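Local coordinates for CRISPR-associated endoribonuclease Cas6 1 (Methanocaldococcus jannaschii DSM 2661, PDB 5YI6), which probably acts as a CRISPR endoribonuclease, binding and cutting precursor transcripts to yield the crRNAs used in antiviral defence, at residues E3-I7 with K219-E223; F55-L59 with T130-I134; I121-F125 with Y215-K219; F125-T130 with S205-V211; P133-K137 with F226-N230. All blocks are in the same frame, centred on the assembly; numbering follows the deposited sequence.

Contact 1: residues E3-I7 with K219-E223; sequences ESMRI and KFGYE
The guanidinium of R6 lies flat on the ring of Y222, with planes 10° apart and NH2 above the ring face near its rim. The same nitrogen points one N-H within the guanidinium plane to the backbone O of Y222, at 2.8 Å from NH2. R6 meets E223 side-on, and both bonds fall on one carboxylate oxygen. R6 NE gives the shorter, 2.9 Å to E223 OE1 on its syn lone pair, whereas R6 NH2 reaches E223 OE1 at 3.2 Å from above the carboxylate plane. Carboxylate and guanidinium are turned 52° against each other; the bend of E223 at chi2 (-58°) brings its carboxylate back toward R6. Two bonds to E223, one to a carbonyl and the stacked ring together fix the rotation of the R6 group. Nearer the N-terminus, S4 OG accepts a hydrogen bond from K219 NZ at 3.1 Å, and water 1 links S4 OG to E223 OE2. Strand 5-12 of the five-stranded sheet is thereby joined to helix 215-224. Strand 237-240 also takes part: V237 O accepts from R6 NH2 and N239 N bonds Y222 OH. M5 faces the opposite way, onto helix 88-101.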
# COMPACT_ATOMS: atom_id res chain seq x y z
N GLU A 3 2.22 -13.08 13.60
CA GLU A 3 3.37 -12.48 12.94
C GLU A 3 2.83 -11.74 11.72
O GLU A 3 1.62 -11.74 11.47
CB GLU A 3 4.42 -13.53 12.58
CG GLU A 3 3.90 -14.70 11.78
CD GLU A 3 4.96 -15.76 11.51
OE1 GLU A 3 6.16 -15.42 11.52
OE2 GLU A 3 4.59 -16.94 11.31
N SER A 4 3.72 -11.12 10.94
CA SER A 4 3.22 -10.39 9.78
C SER A 4 2.99 -11.32 8.59
O SER A 4 3.39 -12.49 8.58
CB SER A 4 4.19 -9.26 9.41
OG SER A 4 5.43 -9.75 8.94
N MET A 5 2.37 -10.77 7.54
CA MET A 5 2.19 -11.58 6.34
C MET A 5 2.04 -10.65 5.15
O MET A 5 1.37 -9.60 5.24
CB MET A 5 0.97 -12.50 6.45
CG MET A 5 0.86 -13.47 5.28
SD MET A 5 -0.47 -14.62 5.66
CE MET A 5 -0.26 -15.77 4.28
N ARG A 6 2.69 -11.04 4.05
CA ARG A 6 2.56 -10.38 2.76
C ARG A 6 2.12 -11.42 1.73
O ARG A 6 2.66 -12.53 1.69
CB ARG A 6 3.87 -9.73 2.31
CG ARG A 6 3.79 -9.16 0.86
CD ARG A 6 5.08 -8.43 0.45
NE ARG A 6 5.29 -7.25 1.31
CZ ARG A 6 5.85 -6.11 0.90
NH1 ARG A 6 6.28 -6.00 -0.36
NH2 ARG A 6 5.98 -5.08 1.74
N ILE A 7 1.15 -11.06 0.88
CA ILE A 7 0.73 -11.94 -0.19
C ILE A 7 0.73 -11.17 -1.51
O ILE A 7 0.59 -9.95 -1.57
CB ILE A 7 -0.65 -12.61 0.03
CG1 ILE A 7 -1.75 -11.58 0.15
CG2 ILE A 7 -0.66 -13.52 1.33
CD1 ILE A 7 -2.49 -11.27 -1.12
N LYS A 219 10.98 -3.68 9.64
CA LYS A 219 10.09 -4.77 9.26
C LYS A 219 8.63 -4.38 9.47
O LYS A 219 7.75 -4.74 8.67
CB LYS A 219 10.43 -6.01 10.09
CG LYS A 219 9.45 -7.14 9.99
CD LYS A 219 9.89 -8.35 10.81
CE LYS A 219 8.89 -9.49 10.67
NZ LYS A 219 7.53 -9.15 11.18
N PHE A 220 8.35 -3.63 10.55
CA PHE A 220 7.00 -3.11 10.72
C PHE A 220 6.62 -2.15 9.59
O PHE A 220 5.51 -2.22 9.06
CB PHE A 220 6.86 -2.42 12.08
CG PHE A 220 5.52 -1.81 12.32
CD1 PHE A 220 4.43 -2.61 12.64
CD2 PHE A 220 5.37 -0.40 12.24
CE1 PHE A 220 3.15 -2.02 12.87
CE2 PHE A 220 4.09 0.20 12.46
CZ PHE A 220 3.00 -0.62 12.80
N GLY A 221 7.52 -1.23 9.21
CA GLY A 221 7.21 -0.39 8.05
C GLY A 221 7.05 -1.20 6.76
O GLY A 221 6.20 -0.89 5.92
N TYR A 222 7.83 -2.26 6.63
CA TYR A 222 7.75 -3.11 5.45
C TYR A 222 6.37 -3.76 5.33
O TYR A 222 5.83 -3.88 4.23
CB TYR A 222 8.85 -4.16 5.52
CG TYR A 222 9.11 -4.83 4.18
CD1 TYR A 222 9.91 -4.19 3.23
CD2 TYR A 222 8.55 -6.06 3.89
CE1 TYR A 222 10.15 -4.82 1.96
CE2 TYR A 222 8.79 -6.71 2.65
CZ TYR A 222 9.58 -6.05 1.69
OH TYR A 222 9.83 -6.65 0.47
N GLU A 223 5.79 -4.21 6.44
CA GLU A 223 4.50 -4.89 6.30
C GLU A 223 3.28 -3.99 6.56
O GLU A 223 2.20 -4.27 6.05
CB GLU A 223 4.47 -6.16 7.13
CG GLU A 223 5.59 -7.20 6.66
CD GLU A 223 5.56 -7.69 5.13
OE1 GLU A 223 5.09 -7.00 4.20
OE2 GLU A 223 6.07 -8.81 4.85
O HOH W 1 5.71 -10.70 6.43

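Contact 2: residues F55-L59 with T130-I134; sequences FTFSL and TISPI
Two hydrogen bonds tie S132 and I131 to the backbone of F57 and L59. S132 OG donates to F57 O at 2.9 Å, tilted from the carbonyl plane, and L59 N donates to I131 O at 3.0 Å with a nearly straight N-H (164°). The S132 hydroxyl sits between its own backbone N and carbonyl carbon (chi1 50°), a setting that aims it at the F57 carbonyl. It also accepts from M236 N, which leaves this buried hydroxyl held on both of its functions. S58 OG turns back on its own chain, donating to L59 O at 2.7 Å from above the carbonyl plane, and takes Y82 N as a further partner. The surrounding packing is mostly carbon contact. I131 CD1 touches S58 CB at 3.6 Å. A looser contact of 4.3 Å joins L59 CD2 to P133 CD. L59 CG also approaches the carbonyl oxygen I131 O, at 3.4 Å. Strand 56-57 is the outermost strand of its sheet on this side, paired with strand 78-85 through S84 and Y82. The loop following strand 127-130 covers its other side, and F57 is directed toward helix 23-35, which carries Y32, the probable proton acceptor.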
# COMPACT_ATOMS: atom_id res chain seq x y z
N PHE A 55 -2.66 -2.06 7.59
CA PHE A 55 -2.30 -2.88 6.44
C PHE A 55 -2.09 -1.94 5.27
O PHE A 55 -2.47 -0.76 5.32
CB PHE A 55 -3.36 -3.94 6.10
CG PHE A 55 -4.66 -3.40 5.52
CD1 PHE A 55 -4.88 -3.39 4.13
CD2 PHE A 55 -5.64 -2.89 6.35
CE1 PHE A 55 -6.08 -2.88 3.59
CE2 PHE A 55 -6.85 -2.38 5.83
CZ PHE A 55 -7.07 -2.38 4.44
N THR A 56 -1.47 -2.45 4.21
CA THR A 56 -1.28 -1.64 3.01
C THR A 56 -1.43 -2.52 1.77
O THR A 56 -1.51 -3.74 1.87
CB THR A 56 0.09 -0.92 3.00
OG1 THR A 56 0.16 -0.03 1.87
CG2 THR A 56 1.29 -1.96 2.98
N PHE A 57 -1.50 -1.89 0.59
CA PHE A 57 -1.46 -2.66 -0.63
C PHE A 57 -0.84 -1.79 -1.72
O PHE A 57 -0.74 -0.55 -1.59
CB PHE A 57 -2.85 -3.21 -1.04
CG PHE A 57 -3.96 -2.18 -1.05
CD1 PHE A 57 -4.31 -1.52 -2.25
CD2 PHE A 57 -4.71 -1.92 0.11
CE1 PHE A 57 -5.36 -0.58 -2.27
CE2 PHE A 57 -5.75 -0.98 0.11
CZ PHE A 57 -6.09 -0.32 -1.09
N SER A 58 -0.41 -2.45 -2.78
CA SER A 58 0.34 -1.81 -3.85
C SER A 58 -0.61 -1.28 -4.92
O SER A 58 -1.82 -1.51 -4.89
CB SER A 58 1.32 -2.82 -4.47
OG SER A 58 0.60 -3.79 -5.23
N LEU A 59 -0.04 -0.56 -5.90
CA LEU A 59 -0.71 -0.40 -7.18
C LEU A 59 -0.77 -1.76 -7.88
O LEU A 59 -0.01 -2.67 -7.56
CB LEU A 59 0.06 0.57 -8.07
CG LEU A 59 0.47 1.91 -7.46
CD1 LEU A 59 1.32 2.71 -8.46
CD2 LEU A 59 -0.76 2.63 -7.12
N THR A 130 9.14 2.10 -3.37
CA THR A 130 7.68 2.10 -3.23
C THR A 130 7.05 1.32 -4.38
O THR A 130 7.46 1.45 -5.54
CB THR A 130 7.16 3.54 -3.21
OG1 THR A 130 7.61 4.25 -4.38
CG2 THR A 130 7.64 4.31 -1.91
N ILE A 131 6.08 0.46 -4.03
CA ILE A 131 5.13 -0.09 -5.00
C ILE A 131 3.74 0.50 -4.82
O ILE A 131 2.87 0.27 -5.68
CB ILE A 131 5.12 -1.63 -4.97
CG1 ILE A 131 4.83 -2.18 -3.53
CG2 ILE A 131 6.48 -2.15 -5.43
CD1 ILE A 131 4.70 -3.77 -3.51
N SER A 132 3.51 1.30 -3.77
CA SER A 132 2.50 2.34 -3.83
C SER A 132 3.13 3.56 -3.17
O SER A 132 3.96 3.42 -2.24
CB SER A 132 1.17 1.95 -3.16
OG SER A 132 1.36 1.44 -1.85
N PRO A 133 2.86 4.76 -3.67
CA PRO A 133 3.63 5.93 -3.21
C PRO A 133 3.28 6.31 -1.77
O PRO A 133 2.20 5.99 -1.27
CB PRO A 133 3.25 7.04 -4.20
CG PRO A 133 1.87 6.67 -4.70
CD PRO A 133 1.91 5.10 -4.76
N ILE A 134 4.21 7.05 -1.13
CA ILE A 134 4.11 7.42 0.28
C ILE A 134 3.40 8.75 0.40
O ILE A 134 3.73 9.71 -0.30
CB ILE A 134 5.51 7.46 0.93
CG1 ILE A 134 6.02 6.02 1.08
CG2 ILE A 134 5.51 8.22 2.32
CD1 ILE A 134 7.53 5.93 1.32

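Contact 3: residues I121-F125 with Y215-K219; sequences IPKKF and YDLIK. With PO4 (phosphate ion), chain L.
Y215 lays its ring against F125 and its hydroxyl against P122. The OH of Y215 donates to P122 O at 2.6 Å, in the carbonyl plane and at the edge of the tyrosine ring. The rings of Y215 and F125 are inclined by 24° but slid apart, with centroids 5.3 Å distant; CE1 of Y215 meets CE2 of F125 at 3.4 Å, so the pair touches at the rims with little overlap. I218 CG2 also approaches F125 CD2, at 3.4 Å, the two side chains running past each other in opposite directions. I121 crosses K219 at about a right angle, and I121 CD1 presses tightly on the aliphatic CG of K219, 3.5 Å away. CG of Y215 stands opposite its backbone N (chi1 174°), a torsion that turns the ring toward residues 121-125. A phosphate ion, probably from the crystallisation liquor, bonds through O4 to F125 N at 3.0 Å with an almost linear N-H (176°). It lies beside the beginning of helix 215-224, whose dipole may favour an anion there. The contact seats the linker from strand 109-118 to strand 127-130 on the first turns of this helix, at the junction of the two ferredoxin-like halves of a Cas6 protein.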
# COMPACT_ATOMS: atom_id res chain seq x y z
N ILE A 121 8.93 -12.50 4.72
CA ILE A 121 9.61 -11.23 4.96
C ILE A 121 11.10 -11.39 4.68
O ILE A 121 11.68 -12.44 5.01
CB ILE A 121 9.36 -10.76 6.40
CG1 ILE A 121 9.92 -9.37 6.62
CG2 ILE A 121 10.01 -11.70 7.41
CD1 ILE A 121 8.86 -8.36 6.78
N PRO A 122 11.75 -10.41 4.05
CA PRO A 122 13.21 -10.47 3.90
C PRO A 122 13.90 -10.54 5.26
O PRO A 122 13.45 -9.94 6.23
CB PRO A 122 13.54 -9.18 3.15
CG PRO A 122 12.26 -8.83 2.41
CD PRO A 122 11.16 -9.25 3.34
N LYS A 123 14.98 -11.30 5.32
CA LYS A 123 15.74 -11.43 6.55
C LYS A 123 16.65 -10.24 6.80
O LYS A 123 17.17 -10.10 7.90
CB LYS A 123 16.58 -12.71 6.52
CG LYS A 123 15.77 -14.00 6.67
CD LYS A 123 16.69 -15.22 6.73
CE LYS A 123 17.25 -15.62 5.36
NZ LYS A 123 16.24 -16.13 4.39
N LYS A 124 16.87 -9.40 5.79
CA LYS A 124 17.67 -8.18 5.92
C LYS A 124 17.15 -7.13 4.96
O LYS A 124 16.59 -7.45 3.91
CB LYS A 124 19.16 -8.48 5.65
CG LYS A 124 19.41 -8.94 4.22
CD LYS A 124 20.78 -9.59 4.04
CE LYS A 124 20.94 -10.11 2.60
NZ LYS A 124 22.29 -10.66 2.29
N PHE A 125 17.28 -5.86 5.34
CA PHE A 125 16.84 -4.76 4.50
C PHE A 125 18.03 -3.89 4.15
O PHE A 125 18.91 -3.65 4.98
CB PHE A 125 15.80 -3.89 5.18
CG PHE A 125 14.57 -4.63 5.53
CD1 PHE A 125 13.69 -5.05 4.54
CD2 PHE A 125 14.29 -4.92 6.86
CE1 PHE A 125 12.55 -5.73 4.87
CE2 PHE A 125 13.16 -5.60 7.20
CZ PHE A 125 12.28 -6.00 6.20
N TYR A 215 16.06 -3.69 12.87
CA TYR A 215 15.36 -4.54 11.93
C TYR A 215 13.87 -4.64 12.25
O TYR A 215 13.03 -4.54 11.35
CB TYR A 215 15.99 -5.92 11.93
CG TYR A 215 15.25 -6.94 11.10
CD1 TYR A 215 15.42 -7.01 9.71
CD2 TYR A 215 14.41 -7.86 11.69
CE1 TYR A 215 14.76 -7.98 8.96
CE2 TYR A 215 13.72 -8.80 10.94
CZ TYR A 215 13.91 -8.85 9.58
OH TYR A 215 13.23 -9.81 8.84
N ASP A 216 13.50 -4.81 13.53
CA ASP A 216 12.08 -5.02 13.85
C ASP A 216 11.22 -3.80 13.50
O ASP A 216 10.06 -3.94 13.08
CB ASP A 216 11.92 -5.40 15.33
CG ASP A 216 12.33 -6.82 15.61
OD1 ASP A 216 12.54 -7.59 14.64
OD2 ASP A 216 12.50 -7.16 16.79
N LEU A 217 11.78 -2.59 13.63
CA LEU A 217 11.02 -1.40 13.26
C LEU A 217 10.92 -1.27 11.74
O LEU A 217 9.87 -0.89 11.21
CB LEU A 217 11.66 -0.16 13.88
CG LEU A 217 10.98 1.19 13.61
CD1 LEU A 217 9.49 1.16 13.98
CD2 LEU A 217 11.69 2.31 14.37
N ILE A 218 12.03 -1.49 11.03
CA ILE A 218 11.96 -1.45 9.57
C ILE A 218 10.97 -2.49 9.04
O ILE A 218 10.20 -2.21 8.12
CB ILE A 218 13.37 -1.64 8.97
CG1 ILE A 218 14.28 -0.47 9.41
CG2 ILE A 218 13.30 -1.75 7.44
CD1 ILE A 218 15.78 -0.71 9.09
N LYS A 219 10.98 -3.68 9.64
CA LYS A 219 10.09 -4.77 9.26
C LYS A 219 8.63 -4.38 9.47
O LYS A 219 7.75 -4.74 8.67
CB LYS A 219 10.43 -6.01 10.09
CG LYS A 219 9.45 -7.14 9.99
CD LYS A 219 9.89 -8.35 10.81
CE LYS A 219 8.89 -9.49 10.67
NZ LYS A 219 7.53 -9.15 11.18
P PO4 L . 18.98 -3.86 8.60
O1 PO4 L . 18.32 -3.67 9.95
O2 PO4 L . 18.65 -2.67 7.73
O3 PO4 L . 20.48 -3.94 8.79
O4 PO4 L . 18.48 -5.14 7.96

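Contact 4: residues F125-T130 with S205-V211; sequences FNILKT and SEMVFKV. With PO4 (phosphate ion), chain L.
Strands 127-130 and 201-213 form an antiparallel ladder, in which L128 and F209 make the hydrogen-bonded pair and I127-K210 and K129-V208 the non-hydrogen-bonded ones flanking it. L128 N donates to F209 O at 2.8 Å and F209 N returns a bond to L128 O at 2.9 Å; V211 N continues the pattern to N126 O at one end. At the other end T130 N bonds to M207 O, but the return bond from M207 N goes to the side-chain OG1 of T130, 2.9 Å away. With OG1 between the backbone N and the carbonyl carbon (chi1 55°), the threonine hydroxyl stands in for the main-chain oxygen. On the buried face, CB of L128 sits over the F209 ring in a CH-pi contact, 4.1 Å from the centroid and 18° off the normal. L128 CD1 touches both F209 CE1 and V211 CG2. The opposite face carries I127, whose CG2 meets V208 CG1 at 3.6 Å, and the stem of K210, which extends to a salt bridge with E185. Strand 237-240 flanks 127-130 and strand 182-195 flanks 201-213, so this is the central pair of a four-stranded sheet with the 2-3-1-4 order of the ferredoxin-like fold.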
# COMPACT_ATOMS: atom_id res chain seq x y z
N PHE A 125 17.28 -5.86 5.34
CA PHE A 125 16.84 -4.76 4.50
C PHE A 125 18.03 -3.89 4.15
O PHE A 125 18.91 -3.65 4.98
CB PHE A 125 15.80 -3.89 5.18
CG PHE A 125 14.57 -4.63 5.53
CD1 PHE A 125 13.69 -5.05 4.54
CD2 PHE A 125 14.29 -4.92 6.86
CE1 PHE A 125 12.55 -5.73 4.87
CE2 PHE A 125 13.16 -5.60 7.20
CZ PHE A 125 12.28 -6.00 6.20
N ASN A 126 18.02 -3.39 2.93
CA ASN A 126 19.05 -2.49 2.45
C ASN A 126 18.40 -1.42 1.58
O ASN A 126 18.28 -0.28 2.01
CB ASN A 126 20.13 -3.28 1.70
CG ASN A 126 21.16 -2.39 1.05
OD1 ASN A 126 21.47 -1.31 1.55
ND2 ASN A 126 21.71 -2.84 -0.08
N ILE A 127 17.96 -1.76 0.37
CA ILE A 127 17.29 -0.79 -0.49
C ILE A 127 15.81 -1.13 -0.60
O ILE A 127 15.44 -2.29 -0.86
CB ILE A 127 17.94 -0.72 -1.88
CG1 ILE A 127 19.40 -0.36 -1.72
CG2 ILE A 127 17.21 0.32 -2.72
CD1 ILE A 127 20.17 -0.33 -3.03
N LEU A 128 14.96 -0.14 -0.43
CA LEU A 128 13.52 -0.30 -0.55
C LEU A 128 13.02 0.62 -1.65
O LEU A 128 13.54 1.73 -1.84
CB LEU A 128 12.82 0.04 0.78
CG LEU A 128 13.24 -0.82 1.98
CD1 LEU A 128 12.63 -0.27 3.27
CD2 LEU A 128 12.84 -2.28 1.76
N LYS A 129 11.97 0.20 -2.35
CA LYS A 129 11.34 1.11 -3.29
C LYS A 129 9.83 1.00 -3.13
O LYS A 129 9.31 -0.06 -2.78
CB LYS A 129 11.75 0.82 -4.73
CG LYS A 129 11.07 -0.36 -5.30
CD LYS A 129 11.39 -0.51 -6.81
CE LYS A 129 10.60 -1.69 -7.40
NZ LYS A 129 10.91 -1.97 -8.85
N THR A 130 9.14 2.10 -3.37
CA THR A 130 7.68 2.10 -3.23
C THR A 130 7.05 1.32 -4.38
O THR A 130 7.46 1.45 -5.54
CB THR A 130 7.16 3.54 -3.21
OG1 THR A 130 7.61 4.25 -4.38
CG2 THR A 130 7.64 4.31 -1.91
N SER A 205 4.92 10.43 -2.77
CA SER A 205 6.29 10.22 -3.23
C SER A 205 6.47 8.80 -3.75
O SER A 205 6.30 7.85 -2.99
CB SER A 205 7.32 10.47 -2.11
OG SER A 205 7.21 11.79 -1.59
N GLU A 206 6.81 8.66 -5.03
CA GLU A 206 7.40 7.42 -5.52
C GLU A 206 8.89 7.48 -5.21
O GLU A 206 9.56 8.45 -5.61
CB GLU A 206 7.15 7.29 -7.03
CG GLU A 206 7.81 6.13 -7.70
CD GLU A 206 7.43 6.07 -9.19
OE1 GLU A 206 8.27 6.44 -10.04
OE2 GLU A 206 6.26 5.73 -9.48
N MET A 207 9.42 6.52 -4.47
CA MET A 207 10.81 6.74 -4.07
C MET A 207 11.56 5.44 -3.83
O MET A 207 10.98 4.37 -3.62
CB MET A 207 10.91 7.64 -2.83
CG MET A 207 10.17 7.15 -1.65
SD MET A 207 10.06 8.45 -0.37
CE MET A 207 11.70 8.45 0.22
N VAL A 208 12.88 5.57 -3.92
CA VAL A 208 13.84 4.52 -3.65
C VAL A 208 14.75 5.04 -2.54
O VAL A 208 15.26 6.17 -2.64
CB VAL A 208 14.68 4.17 -4.89
CG1 VAL A 208 15.61 3.02 -4.56
CG2 VAL A 208 13.76 3.81 -6.06
N PHE A 209 14.97 4.21 -1.51
CA PHE A 209 15.73 4.68 -0.36
C PHE A 209 16.45 3.53 0.32
O PHE A 209 15.99 2.39 0.30
CB PHE A 209 14.85 5.45 0.67
CG PHE A 209 13.65 4.69 1.23
CD1 PHE A 209 13.63 4.27 2.55
CD2 PHE A 209 12.50 4.49 0.46
CE1 PHE A 209 12.51 3.61 3.10
CE2 PHE A 209 11.38 3.82 0.98
CZ PHE A 209 11.38 3.39 2.31
N LYS A 210 17.61 3.83 0.90
CA LYS A 210 18.36 2.90 1.71
C LYS A 210 17.92 3.06 3.16
O LYS A 210 17.63 4.17 3.59
CB LYS A 210 19.86 3.21 1.62
CG LYS A 210 20.51 2.75 0.35
CD LYS A 210 22.02 2.87 0.44
CE LYS A 210 22.46 4.31 0.19
NZ LYS A 210 22.49 5.18 1.41
N VAL A 211 17.90 1.96 3.91
CA VAL A 211 17.52 2.01 5.32
C VAL A 211 18.56 1.32 6.17
O VAL A 211 19.24 0.38 5.74
CB VAL A 211 16.15 1.37 5.63
CG1 VAL A 211 15.04 2.20 5.11
CG2 VAL A 211 16.09 -0.10 5.08
P PO4 L . 18.98 -3.86 8.60
O1 PO4 L . 18.32 -3.67 9.95
O2 PO4 L . 18.65 -2.67 7.73
O3 PO4 L . 20.48 -3.94 8.79
O4 PO4 L . 18.48 -5.14 7.96

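Contact 5: residues P133-K137 with F226-N230; sequences PIYLK and FGEKN. With PO4 (phosphate ion), chain K.
The ring of Y135 is met obliquely by two side chains, CG of K229 at 3.5 Å and CB of E228 at 3.9 Å from Y135 CD2. K229 runs alongside the tyrosine in the same direction. The carboxylate of E228, turned 37° from that ring, spans to K137 with both oxygens. E228 OE2 accepts K137 N at 2.9 Å on its syn side, 33° out of the carboxylate plane, while E228 OE1 makes a weak, long salt bridge of 3.4 Å to K137 NZ. The amide of N230 donates ND2 to F226 O within its own plane, approaching from above the carbonyl plane; ND2 also bonds F234 O. Between the backbones, E228 N gives Y135 O a nearly straight bond of 2.8 Å (175°). Water 2 takes Y135 N at 2.9 Å and lies close to F226 O and E228 O. G227, which has no side chain and a positive phi, brings its CA close to Y135 O and I134 CG2, and I134 CD1 rests on F226 CB at 3.8 Å. K229 N donates to a phosphate ion, probably from the crystallisation liquor; the K229 side chain is about 5 Å from that of K53, the probable transition-state stabiliser. Residues 226-230 belong to the glycine-rich loop characteristic of Cas6 proteins. L136 and E228 touch helix 158-174, while Y135 of the facing loop touches strands 145-150 and 201-213.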
# COMPACT_ATOMS: atom_id res chain seq x y z
N PRO A 133 2.86 4.76 -3.67
CA PRO A 133 3.63 5.93 -3.21
C PRO A 133 3.28 6.31 -1.77
O PRO A 133 2.20 5.99 -1.27
CB PRO A 133 3.25 7.04 -4.20
CG PRO A 133 1.87 6.67 -4.70
CD PRO A 133 1.91 5.10 -4.76
N ILE A 134 4.21 7.05 -1.13
CA ILE A 134 4.11 7.42 0.28
C ILE A 134 3.40 8.75 0.40
O ILE A 134 3.73 9.71 -0.30
CB ILE A 134 5.51 7.46 0.93
CG1 ILE A 134 6.02 6.02 1.08
CG2 ILE A 134 5.51 8.22 2.32
CD1 ILE A 134 7.53 5.93 1.32
N TYR A 135 2.41 8.78 1.28
CA TYR A 135 1.65 9.97 1.59
C TYR A 135 2.03 10.43 2.98
O TYR A 135 2.07 9.63 3.92
CB TYR A 135 0.16 9.65 1.51
CG TYR A 135 -0.76 10.79 1.89
CD1 TYR A 135 -0.78 11.96 1.16
CD2 TYR A 135 -1.65 10.66 2.95
CE1 TYR A 135 -1.68 13.03 1.50
CE2 TYR A 135 -2.52 11.71 3.29
CZ TYR A 135 -2.53 12.87 2.55
OH TYR A 135 -3.39 13.89 2.87
N LEU A 136 2.31 11.73 3.12
CA LEU A 136 2.72 12.24 4.42
C LEU A 136 2.29 13.70 4.48
O LEU A 136 2.65 14.46 3.59
CB LEU A 136 4.23 12.11 4.59
CG LEU A 136 4.74 12.27 6.01
CD1 LEU A 136 4.29 11.13 6.94
CD2 LEU A 136 6.27 12.41 5.95
N LYS A 137 1.48 14.07 5.46
CA LYS A 137 0.90 15.41 5.41
C LYS A 137 1.09 16.11 6.75
O LYS A 137 1.32 15.48 7.79
CB LYS A 137 -0.59 15.36 5.02
CG LYS A 137 -1.39 14.61 6.08
CD LYS A 137 -2.87 14.68 5.88
CE LYS A 137 -3.56 14.02 7.06
NZ LYS A 137 -2.95 14.52 8.32
N PHE A 226 4.81 2.61 4.92
CA PHE A 226 5.40 3.86 5.37
C PHE A 226 4.40 4.99 5.17
O PHE A 226 3.53 4.93 4.30
CB PHE A 226 6.73 4.14 4.62
CG PHE A 226 7.87 3.26 5.07
CD1 PHE A 226 8.76 3.71 6.06
CD2 PHE A 226 8.02 1.97 4.56
CE1 PHE A 226 9.79 2.92 6.50
CE2 PHE A 226 9.05 1.14 4.99
CZ PHE A 226 9.94 1.60 5.97
N GLY A 227 4.51 6.04 6.00
CA GLY A 227 3.60 7.16 5.77
C GLY A 227 2.17 6.86 6.19
O GLY A 227 1.88 5.89 6.86
N GLU A 228 1.25 7.70 5.70
CA GLU A 228 -0.14 7.69 6.13
C GLU A 228 -1.06 7.05 5.08
O GLU A 228 -0.63 6.73 3.97
CB GLU A 228 -0.62 9.12 6.43
CG GLU A 228 0.18 9.76 7.52
CD GLU A 228 -0.17 11.23 7.67
OE1 GLU A 228 -1.32 11.52 8.05
OE2 GLU A 228 0.68 12.07 7.39
N LYS A 229 -2.32 6.86 5.47
CA LYS A 229 -3.36 6.26 4.60
C LYS A 229 -2.94 4.89 4.08
O LYS A 229 -3.25 4.51 2.93
CB LYS A 229 -3.71 7.18 3.42
CG LYS A 229 -4.31 8.56 3.87
CD LYS A 229 -5.42 8.35 4.92
CE LYS A 229 -6.18 9.65 5.23
NZ LYS A 229 -6.92 9.55 6.52
N ASN A 230 -2.22 4.13 4.91
CA ASN A 230 -1.81 2.79 4.45
C ASN A 230 -3.00 1.96 3.99
O ASN A 230 -2.93 1.26 2.96
CB ASN A 230 -1.09 2.05 5.58
CG ASN A 230 0.21 2.74 6.00
OD1 ASN A 230 0.51 2.83 7.19
ND2 ASN A 230 0.98 3.27 5.00
P PO4 K . -3.70 8.83 8.85
O1 PO4 K . -2.65 9.03 9.93
O2 PO4 K . -3.72 10.03 7.92
O3 PO4 K . -5.06 8.69 9.50
O4 PO4 K . -3.41 7.54 8.10
O HOH W 2 1.75 6.35 2.75

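In the fold
Contacts 2 and 5 are buried, contacts 1 and 4 partly so, and contact 3 lies at the surface. Contacts 1 and 2 bind the five-stranded sheet to the C-terminal half, the first by charge and stacking, the second by a serine hydroxyl and backbone bonds. Contacts 1 and 3 share K219 and helix 215-224, whose Y222 also meets F125. Contact 4 is a regular strand ladder that runs through T130 into contact 2, and I134 O is probably bonded to S205 N, linking it to contact 5 as well. One phosphate ion touches contacts 3 and 4, and another contact 5, which lies near the probable active site.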